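Local structure of GCN5-related N-acetyltransferase (Arthrobacter sp., 2R1I) at residues P25-V36 / L65-L74; P79-F87 / A98-R106. The protein probably transfers an acetyl group from acetyl-coenzyme A to an amine, as GCN5-related N-acetyltransferases (GNAT) do. All coordinates share one frame; numbering follows the deposited sequence.

A sheet built mainly of antiparallel neighbours illustrates how a GNAT core grows strand by strand, and the two contacts sample its first four strands. Interaction 1 (25-36 with 65-74) joins the short edge strand 26-27 to strand 70-75 and carries the start of helix 33-47; interaction 2 (79-87 with 98-106) is the hairpin of strands 81-88 and 97-104. They follow one another along the chain, with centres about 11 Å apart, and meet where strand 70-75 lies beside strand 81-88. Helix 109-128 covers one face of the sheet at both contacts. Both touch the second subunit, interaction 2 with seven residues and interaction 1 with two, so the sheet is both core and subunit interface.

Interaction 1: P25-V36 / L65-L74; sequences PRRATPADAATV and LAGEDVVVLL
R26 and L74 form an antiparallel hydrogen-bonded pair where the short edge strand 26-27 of the GNAT sheet joins strand 70-75; R27 and L73 are the non-hydrogen-bonded pair next to it, and A28 N reaches V72 O at 2.8 Å just beyond. The two arginines send their side chains to opposite faces, and each guanidinium finds a carboxylate.

On the L74 side, the R26 chain begins with CG between its backbone N and carbonyl carbon and then runs extended. One face of its guanidinium rests on L74 CD1, 3.6 Å from NH2, while its end grips D32 with two nitrogens, one to each carboxylate oxygen. The NH2 bond to OD1 is nearly straight (179°) but arrives from above the carboxylate plane. D32 OD2 also accepts T29 N through its anti lone pair, tying the turn before helix 33-47 to the strand.

R27, on the other face, stretches out with CG anti to N (chi1 -178°) and crosses V71 at about a right angle, V71 CG2 lying over one guanidinium face. E68 bends to meet it, the two planar groups turned 72° apart; NH1 binds OE1 at 3.1 Å on the syn lone pair, and the NH2 bonds to the carboxylate are weak. Water 2 stands between A28 O and V72 N, extending the backbone pairing, and also accepts from R27 NE.

Between these polar ends the packing is aliphatic. A28 CB sits 4.0 Å from V72 CB, and V36 CG2 meets V72 CG1 tip to tip, with L61 of helix 54-64 also against V36. At the start of 65-74, L65 packs against the turn into helix 33-47, its CD1 lying 3.4 Å from T29 O and 3.8 Å from A33 CA.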
# COMPACT_ATOMS: atom_id res chain seq x y z
N PRO A 25 -10.41 -2.15 21.48
CA PRO A 25 -9.24 -1.29 21.26
C PRO A 25 -9.59 0.18 21.18
O PRO A 25 -10.70 0.54 20.86
CB PRO A 25 -8.68 -1.76 19.92
CG PRO A 25 -9.14 -3.24 19.87
CD PRO A 25 -10.49 -3.23 20.49
N ARG A 26 -8.64 1.03 21.54
CA ARG A 26 -8.85 2.46 21.48
C ARG A 26 -7.84 3.06 20.50
O ARG A 26 -6.75 2.55 20.31
CB ARG A 26 -8.70 3.11 22.86
CG ARG A 26 -7.33 3.11 23.39
CD ARG A 26 -7.31 3.81 24.75
NE ARG A 26 -5.96 3.91 25.27
CZ ARG A 26 -5.09 4.89 24.98
NH1 ARG A 26 -5.41 5.88 24.12
NH2 ARG A 26 -3.89 4.87 25.53
N ARG A 27 -8.23 4.16 19.89
CA ARG A 27 -7.33 4.89 19.00
C ARG A 27 -6.32 5.66 19.82
O ARG A 27 -6.70 6.44 20.73
CB ARG A 27 -8.14 5.82 18.12
CG ARG A 27 -7.26 6.57 17.13
CD ARG A 27 -8.02 7.20 16.06
NE ARG A 27 -7.13 8.01 15.26
CZ ARG A 27 -7.53 8.86 14.33
NH1 ARG A 27 -8.80 9.01 14.06
NH2 ARG A 27 -6.64 9.54 13.66
N ALA A 28 -5.04 5.48 19.48
CA ALA A 28 -3.93 6.27 20.02
C ALA A 28 -4.05 7.75 19.60
O ALA A 28 -4.29 8.04 18.43
CB ALA A 28 -2.58 5.73 19.51
N THR A 29 -3.90 8.63 20.57
CA THR A 29 -3.92 10.09 20.38
C THR A 29 -2.47 10.59 20.38
O THR A 29 -1.54 9.85 20.73
CB THR A 29 -4.64 10.77 21.55
OG1 THR A 29 -3.83 10.67 22.73
CG2 THR A 29 -5.99 10.18 21.78
N PRO A 30 -2.27 11.88 20.01
CA PRO A 30 -0.93 12.40 20.11
C PRO A 30 -0.27 12.22 21.49
O PRO A 30 0.95 12.06 21.58
CB PRO A 30 -1.11 13.88 19.73
CG PRO A 30 -2.23 13.87 18.75
CD PRO A 30 -3.20 12.87 19.42
N ALA A 31 -1.05 12.20 22.56
CA ALA A 31 -0.49 12.03 23.92
C ALA A 31 0.11 10.64 24.12
O ALA A 31 0.87 10.39 25.06
CB ALA A 31 -1.57 12.31 24.99
N ASP A 32 -0.26 9.73 23.23
CA ASP A 32 0.26 8.37 23.27
C ASP A 32 1.53 8.17 22.46
O ASP A 32 1.99 7.03 22.33
CB ASP A 32 -0.79 7.38 22.77
CG ASP A 32 -2.03 7.31 23.66
OD1 ASP A 32 -1.84 7.09 24.89
OD2 ASP A 32 -3.15 7.44 23.10
N ALA A 33 2.11 9.23 21.89
CA ALA A 33 3.30 9.06 21.02
C ALA A 33 4.45 8.29 21.69
O ALA A 33 5.04 7.36 21.06
CB ALA A 33 3.78 10.39 20.39
N ALA A 34 4.76 8.61 22.93
CA ALA A 34 5.86 7.94 23.60
C ALA A 34 5.56 6.47 23.88
O ALA A 34 6.45 5.60 23.72
CB ALA A 34 6.31 8.70 24.90
N THR A 35 4.32 6.18 24.29
CA THR A 35 3.88 4.82 24.56
C THR A 35 4.03 3.97 23.32
O THR A 35 4.65 2.88 23.33
CB THR A 35 2.41 4.84 25.06
OG1 THR A 35 2.40 5.41 26.37
CG2 THR A 35 1.78 3.42 25.15
N VAL A 36 3.51 4.49 22.23
CA VAL A 36 3.51 3.79 20.93
C VAL A 36 4.95 3.59 20.45
O VAL A 36 5.31 2.51 19.98
CB VAL A 36 2.65 4.49 19.87
CG1 VAL A 36 2.80 3.79 18.52
CG2 VAL A 36 1.16 4.46 20.29
N LEU A 65 0.11 10.72 14.59
CA LEU A 65 -1.05 10.54 15.46
C LEU A 65 -1.96 11.80 15.50
O LEU A 65 -3.12 11.71 15.91
CB LEU A 65 -0.58 10.14 16.87
CG LEU A 65 0.13 8.81 17.01
CD1 LEU A 65 0.55 8.50 18.44
CD2 LEU A 65 -0.77 7.68 16.45
N ALA A 66 -1.42 12.96 15.10
CA ALA A 66 -2.16 14.20 14.96
C ALA A 66 -3.00 14.24 13.69
O ALA A 66 -3.92 15.06 13.58
CB ALA A 66 -1.20 15.39 14.92
N GLY A 67 -2.70 13.37 12.72
CA GLY A 67 -3.46 13.26 11.47
C GLY A 67 -4.29 12.00 11.35
O GLY A 67 -4.53 11.28 12.34
N GLU A 68 -4.72 11.74 10.12
CA GLU A 68 -5.68 10.69 9.76
C GLU A 68 -5.08 9.73 8.73
O GLU A 68 -5.73 8.76 8.35
CB GLU A 68 -6.98 11.30 9.17
CG GLU A 68 -7.65 12.32 10.07
CD GLU A 68 -8.04 11.71 11.41
OE1 GLU A 68 -8.56 10.57 11.38
OE2 GLU A 68 -7.82 12.34 12.49
N ASP A 69 -3.81 9.94 8.33
CA ASP A 69 -3.20 9.09 7.29
C ASP A 69 -2.69 7.76 7.83
O ASP A 69 -2.68 6.73 7.14
CB ASP A 69 -2.08 9.84 6.59
CG ASP A 69 -2.51 11.19 6.07
OD1 ASP A 69 -3.56 11.23 5.39
OD2 ASP A 69 -1.79 12.17 6.36
N VAL A 70 -2.06 7.79 9.00
CA VAL A 70 -1.65 6.58 9.73
C VAL A 70 -2.37 6.65 11.06
O VAL A 70 -2.32 7.67 11.76
CB VAL A 70 -0.16 6.54 9.99
CG1 VAL A 70 0.24 5.39 10.94
CG2 VAL A 70 0.57 6.39 8.64
N VAL A 71 -3.09 5.58 11.36
CA VAL A 71 -3.89 5.48 12.57
C VAL A 71 -3.37 4.28 13.36
O VAL A 71 -3.03 3.24 12.79
CB VAL A 71 -5.40 5.29 12.21
CG1 VAL A 71 -6.21 4.88 13.51
CG2 VAL A 71 -5.98 6.54 11.45
N VAL A 72 -3.26 4.43 14.68
CA VAL A 72 -2.75 3.37 15.56
C VAL A 72 -3.86 3.05 16.57
O VAL A 72 -4.47 3.95 17.16
CB VAL A 72 -1.45 3.71 16.27
CG1 VAL A 72 -1.11 2.63 17.34
CG2 VAL A 72 -0.33 3.95 15.22
N LEU A 73 -4.16 1.75 16.66
CA LEU A 73 -5.13 1.21 17.66
C LEU A 73 -4.35 0.47 18.74
O LEU A 73 -3.37 -0.25 18.42
CB LEU A 73 -6.23 0.32 17.05
CG LEU A 73 -7.10 0.92 15.96
CD1 LEU A 73 -8.12 -0.08 15.44
CD2 LEU A 73 -7.77 2.21 16.43
N LEU A 74 -4.77 0.64 20.01
CA LEU A 74 -4.13 0.05 21.16
C LEU A 74 -5.12 -0.88 21.88
O LEU A 74 -6.29 -0.54 22.03
CB LEU A 74 -3.69 1.11 22.16
CG LEU A 74 -2.64 2.10 21.66
CD1 LEU A 74 -2.45 3.22 22.63
CD2 LEU A 74 -1.34 1.37 21.42
O HOH W 1 -3.58 8.98 13.74
O HOH W 2 -4.14 7.10 15.77
O HOH W 3 -5.01 10.16 16.86

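Interaction 2: P79-F87 / A98-R106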
# COMPACT_ATOMS: atom_id res chain seq x y z
N PRO A 79 -1.49 -0.87 27.52
CA PRO A 79 -1.49 -1.52 26.20
C PRO A 79 -0.39 -2.59 25.99
O PRO A 79 0.80 -2.36 26.31
CB PRO A 79 -1.29 -0.35 25.24
CG PRO A 79 -1.55 0.90 26.01
CD PRO A 79 -1.29 0.58 27.45
N THR A 80 -0.79 -3.76 25.50
CA THR A 80 0.15 -4.84 25.18
C THR A 80 0.12 -5.32 23.72
O THR A 80 0.90 -6.21 23.33
CB THR A 80 -0.08 -6.03 26.09
OG1 THR A 80 -1.42 -6.52 25.92
CG2 THR A 80 0.13 -5.62 27.56
N GLY A 81 -0.77 -4.73 22.95
CA GLY A 81 -0.86 -4.96 21.51
C GLY A 81 -1.28 -3.71 20.76
O GLY A 81 -1.95 -2.83 21.30
N LEU A 82 -0.91 -3.66 19.51
CA LEU A 82 -1.29 -2.54 18.67
C LEU A 82 -1.47 -2.94 17.22
O LEU A 82 -0.94 -3.99 16.79
CB LEU A 82 -0.26 -1.41 18.81
CG LEU A 82 1.18 -1.55 18.35
CD1 LEU A 82 1.35 -1.58 16.83
CD2 LEU A 82 2.01 -0.37 18.90
N ALA A 83 -2.24 -2.12 16.50
CA ALA A 83 -2.37 -2.19 15.05
C ALA A 83 -2.03 -0.82 14.45
O ALA A 83 -2.38 0.21 15.05
CB ALA A 83 -3.77 -2.58 14.67
N VAL A 84 -1.34 -0.84 13.30
CA VAL A 84 -0.98 0.36 12.51
C VAL A 84 -1.67 0.23 11.16
O VAL A 84 -1.42 -0.77 10.44
CB VAL A 84 0.54 0.54 12.33
CG1 VAL A 84 0.84 1.82 11.58
CG2 VAL A 84 1.21 0.58 13.70
N LEU A 85 -2.50 1.22 10.88
CA LEU A 85 -3.27 1.33 9.62
C LEU A 85 -2.82 2.51 8.84
O LEU A 85 -2.70 3.59 9.39
CB LEU A 85 -4.75 1.51 9.87
CG LEU A 85 -5.46 0.30 10.48
CD1 LEU A 85 -6.79 0.69 11.16
CD2 LEU A 85 -5.72 -0.74 9.37
N SER A 86 -2.63 2.37 7.52
CA SER A 86 -2.40 3.52 6.66
C SER A 86 -3.52 3.61 5.63
O SER A 86 -4.06 2.60 5.22
CB SER A 86 -1.06 3.40 5.95
OG SER A 86 -0.96 2.29 5.10
N PHE A 87 -3.81 4.85 5.27
CA PHE A 87 -4.88 5.19 4.31
C PHE A 87 -4.31 5.95 3.15
O PHE A 87 -3.41 6.79 3.31
CB PHE A 87 -5.90 6.05 5.04
CG PHE A 87 -6.66 5.33 6.10
CD1 PHE A 87 -6.15 5.17 7.37
CD2 PHE A 87 -7.87 4.74 5.78
CE1 PHE A 87 -6.86 4.43 8.32
CE2 PHE A 87 -8.58 4.02 6.68
CZ PHE A 87 -8.09 3.87 7.98
N ALA A 98 -7.03 0.98 2.60
CA ALA A 98 -6.26 0.88 3.82
C ALA A 98 -5.29 -0.29 3.75
O ALA A 98 -5.58 -1.33 3.13
CB ALA A 98 -7.18 0.72 5.01
N ILE A 99 -4.14 -0.16 4.44
CA ILE A 99 -3.21 -1.26 4.68
C ILE A 99 -3.10 -1.47 6.18
O ILE A 99 -2.94 -0.48 6.95
CB ILE A 99 -1.80 -1.05 4.04
CG1 ILE A 99 -1.87 -0.82 2.51
CG2 ILE A 99 -0.82 -2.19 4.34
CD1 ILE A 99 -0.57 -0.18 1.94
N LEU A 100 -3.15 -2.73 6.58
CA LEU A 100 -2.70 -3.15 7.91
C LEU A 100 -1.17 -3.22 7.93
O LEU A 100 -0.57 -4.26 7.63
CB LEU A 100 -3.35 -4.47 8.29
CG LEU A 100 -3.09 -4.93 9.75
CD1 LEU A 100 -3.74 -3.93 10.73
CD2 LEU A 100 -3.65 -6.35 10.01
N ASP A 101 -0.54 -2.07 8.18
CA ASP A 101 0.92 -1.91 8.15
C ASP A 101 1.58 -2.84 9.18
O ASP A 101 2.63 -3.42 8.93
CB ASP A 101 1.31 -0.45 8.52
CG ASP A 101 0.98 0.60 7.48
OD1 ASP A 101 0.39 0.30 6.42
OD2 ASP A 101 1.28 1.79 7.76
N GLU A 102 0.99 -2.92 10.36
CA GLU A 102 1.51 -3.75 11.43
C GLU A 102 0.38 -4.24 12.29
O GLU A 102 -0.60 -3.54 12.56
CB GLU A 102 2.55 -3.03 12.34
CG GLU A 102 3.70 -2.29 11.67
CD GLU A 102 4.72 -3.15 10.98
OE1 GLU A 102 4.74 -4.40 11.14
OE2 GLU A 102 5.52 -2.58 10.20
N LEU A 103 0.54 -5.47 12.81
CA LEU A 103 -0.32 -5.95 13.85
C LEU A 103 0.64 -6.66 14.84
O LEU A 103 1.18 -7.73 14.55
CB LEU A 103 -1.37 -6.91 13.28
CG LEU A 103 -2.27 -7.64 14.31
CD1 LEU A 103 -3.09 -6.69 15.15
CD2 LEU A 103 -3.20 -8.65 13.58
N TYR A 104 0.89 -6.02 15.96
CA TYR A 104 1.89 -6.46 16.92
C TYR A 104 1.22 -6.96 18.20
O TYR A 104 0.63 -6.18 18.93
CB TYR A 104 2.82 -5.32 17.26
CG TYR A 104 3.92 -5.01 16.28
CD1 TYR A 104 4.30 -5.89 15.27
CD2 TYR A 104 4.66 -3.86 16.43
CE1 TYR A 104 5.34 -5.58 14.42
CE2 TYR A 104 5.71 -3.57 15.59
CZ TYR A 104 6.05 -4.41 14.60
OH TYR A 104 7.12 -4.09 13.78
N VAL A 105 1.30 -8.27 18.45
CA VAL A 105 0.76 -8.85 19.68
C VAL A 105 1.75 -9.93 20.14
O VAL A 105 2.51 -10.45 19.32
CB VAL A 105 -0.63 -9.44 19.45
CG1 VAL A 105 -1.64 -8.37 19.07
CG2 VAL A 105 -0.57 -10.56 18.40
N ARG A 106 1.77 -10.23 21.43
CA ARG A 106 2.66 -11.27 21.92
C ARG A 106 2.29 -12.67 21.40
O ARG A 106 1.11 -12.97 21.20
CB ARG A 106 2.68 -11.23 23.45
CG ARG A 106 3.37 -10.01 24.01
CD ARG A 106 4.89 -10.07 23.75
O HOH W 4 0.07 -8.81 23.03
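Opposite V84 the other strand places two residues, D101 and E102, in a classic beta bulge that interrupts the hairpin of strands 81-88 and 97-104 at the centre of this GNAT sheet. V84 O receives two backbone N-H groups: E102 N at 3.2 Å, in the carbonyl plane on a lone pair, and D101 N through a weak, bent bond (119°). An inverse gamma turn centred on L100 precedes the bulge. As in other GNAT folds, a bulge in the fourth strand probably helps splay it from strand 133-139, where acetyl-coenzyme A would be expected to bind.

The extra residue brings the D101 side chain over the neighbouring strand. D101 CB lies 3.8 Å from V84 CG1, the side chains crossing at about a right angle, and its carboxylate reaches S86. With OG between the backbone N and the carbonyl carbon (chi1 62°), S86 donates to D101 OD1 on its syn side.

On the same face, L82 and Y104 run side by side, L82 CD1 4.0 Å from Y104 CD2, and E102 CB stands over the centre of the tyrosine ring. E102 turns its carboxylate away to W92 of the second subunit. A83, L85, L100 and L103 line the other face, L85 CD2 touching L100 CD1 and L100 meeting helix 143-150; F87 and A98 pack against helix 109-128, A98 CB over one face of the F87 ring, 4.0 Å from CE2.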